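Local atomic coordinates of telomerase reverse transcriptase (Candida tropicalis MYA-3404, PDB entry 6ZD1), a protein that probably extends chromosome ends as the reverse transcriptase of telomerase, adding short telomeric repeats copied from a template within the enzyme's RNA. Residues K515-K518 / D519-S523. Numbering follows the deposited sequence.
Sequences KKVK and DKISS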
loop_
_atom_site.group_PDB
_atom_site.type_symbol
_atom_site.label_atom_id
_atom_site.label_comp_id
_atom_site.label_asym_id
_atom_site.label_seq_id
_atom_site.Cartn_x
_atom_site.Cartn_y
_atom_site.Cartn_z
ATOM N N LYS A 515 27.609 17.747 -18.808
ATOM C CA LYS A 515 28.205 16.668 -19.588
ATOM C C LYS A 515 28.933 15.667 -18.701
ATOM O O LYS A 515 29.016 14.485 -19.050
ATOM C CB LYS A 515 29.158 17.232 -20.642
ATOM C CG LYS A 515 28.530 17.412 -22.019
ATOM C CD LYS A 515 28.166 16.071 -22.649
ATOM C CE LYS A 515 27.615 16.251 -24.059
ATOM N NZ LYS A 515 27.304 14.954 -24.724
ATOM N N LYS A 516 29.467 16.114 -17.562
ATOM C CA LYS A 516 30.063 15.182 -16.609
ATOM C C LYS A 516 29.039 14.160 -16.134
ATOM O O LYS A 516 29.298 12.949 -16.141
ATOM C CB LYS A 516 30.654 15.946 -15.424
ATOM C CG LYS A 516 31.869 16.788 -15.770
ATOM C CD LYS A 516 32.395 17.524 -14.547
ATOM C CE LYS A 516 33.653 18.304 -14.880
ATOM N NZ LYS A 516 34.729 17.402 -15.373
ATOM N N VAL A 517 27.866 14.632 -15.706
ATOM C CA VAL A 517 26.798 13.721 -15.309
ATOM C C VAL A 517 26.288 12.944 -16.515
ATOM O O VAL A 517 25.985 11.749 -16.420
ATOM C CB VAL A 517 25.663 14.504 -14.623
ATOM C CG1 VAL A 517 24.526 13.570 -14.236
ATOM C CG2 VAL A 517 26.187 15.257 -13.410
ATOM N N LYS A 518 26.204 13.603 -17.674
ATOM C CA LYS A 518 25.674 12.944 -18.862
ATOM C C LYS A 518 26.621 11.867 -19.377
ATOM O O LYS A 518 26.171 10.888 -19.985
ATOM C CB LYS A 518 25.407 13.987 -19.953
ATOM C CG LYS A 518 24.622 13.485 -21.153
ATOM C CD LYS A 518 24.356 14.636 -22.117
ATOM C CE LYS A 518 23.604 14.179 -23.356
ATOM N NZ LYS A 518 23.355 15.314 -24.291
ATOM N N ASP A 519 27.922 12.006 -19.117
ATOM C CA ASP A 519 28.885 11.000 -19.543
ATOM C C ASP A 519 29.056 9.897 -18.521
ATOM O O ASP A 519 29.493 8.795 -18.878
ATOM C CB ASP A 519 30.256 11.631 -19.805
ATOM C CG ASP A 519 30.264 12.522 -21.029
ATOM O OD1 ASP A 519 29.391 12.337 -21.907
ATOM O OD2 ASP A 519 31.144 13.401 -21.117
ATOM N N LYS A 520 28.720 10.160 -17.263
ATOM C CA LYS A 520 28.836 9.112 -16.268
ATOM C C LYS A 520 27.641 8.166 -16.290
ATOM O O LYS A 520 27.803 6.972 -16.021
ATOM C CB LYS A 520 29.008 9.728 -14.886
ATOM C CG LYS A 520 29.212 8.691 -13.839
ATOM C CD LYS A 520 29.926 9.241 -12.653
ATOM C CE LYS A 520 29.529 8.427 -11.470
ATOM N NZ LYS A 520 28.314 9.006 -10.836
ATOM N N ILE A 521 26.448 8.663 -16.631
ATOM C CA ILE A 521 25.282 7.785 -16.738
ATOM C C ILE A 521 25.226 7.071 -18.076
ATOM O O ILE A 521 24.284 6.306 -18.319
ATOM C CB ILE A 521 23.960 8.550 -16.519
ATOM C CG1 ILE A 521 23.669 9.497 -17.681
ATOM C CG2 ILE A 521 23.998 9.328 -15.214
ATOM C CD1 ILE A 521 22.421 10.341 -17.467
ATOM N N SER A 522 26.204 7.299 -18.954
ATOM C CA SER A 522 26.326 6.569 -20.206
ATOM C C SER A 522 27.477 5.575 -20.203
ATOM O O SER A 522 27.583 4.770 -21.137
ATOM C CB SER A 522 26.500 7.543 -21.378
ATOM O OG SER A 522 25.418 8.454 -21.440
ATOM N N SER A 523 28.346 5.622 -19.198
ATOM C CA SER A 523 29.406 4.637 -19.040
ATOM C C SER A 523 28.834 3.405 -18.341
ATOM O O SER A 523 27.628 3.298 -18.107
ATOM C CB SER A 523 30.577 5.242 -18.270
ATOM O OG SER A 523 30.181 5.618 -16.958
#
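Backbone hydrogen bonds carry the last turn of helix 511-520: Asp-519 N reaches Lys-515 O at 2.7 Å, Lys-520 N goes to Lys-516 O, and Ile-521 N meets Val-517 O at 3.1 Å with a fairly straight N-H...O angle of 158°. Beyond this, serine hydroxyls add to what the backbone offers. Ser-522 OG gives a hydrogen bond to Lys-518 O (2.9 Å) almost head-on to the carbonyl, at a C=O...O angle of 173°. Ser-523 OG bonds Lys-520 O at 2.9 Å, well off the carbonyl axis and tilted out of its plane, and has a weak bond with Glu-525 N. Serine suits such a helix end, since its short side chain can reach back to carbonyls where regular i to i+4 bonding stops. The helix follows the hairpin of strands 495-500 and 503-508 in the palm of the reverse transcriptase fold, and extended Lys-518 ties it to strand 539-541 of the same antiparallel sheet through a salt bridge to Glu-540. Apolar contact falls on the buried side, where Val-517 CG1 lies 4.4 Å from Ile-521 CG2, one turn on; these branched residues also touch Phe-485 and Val-533, respectively. The lysines' long chains carry charge away from the backbone. Lys-515, bent at chi2 (-66°), slants across Asp-519, with Lys-515 NZ 4.4 Å from Asp-519 OD1, where the opposite charges should still attract weakly. Lys-520 makes a cation-pi contact with Phe-485.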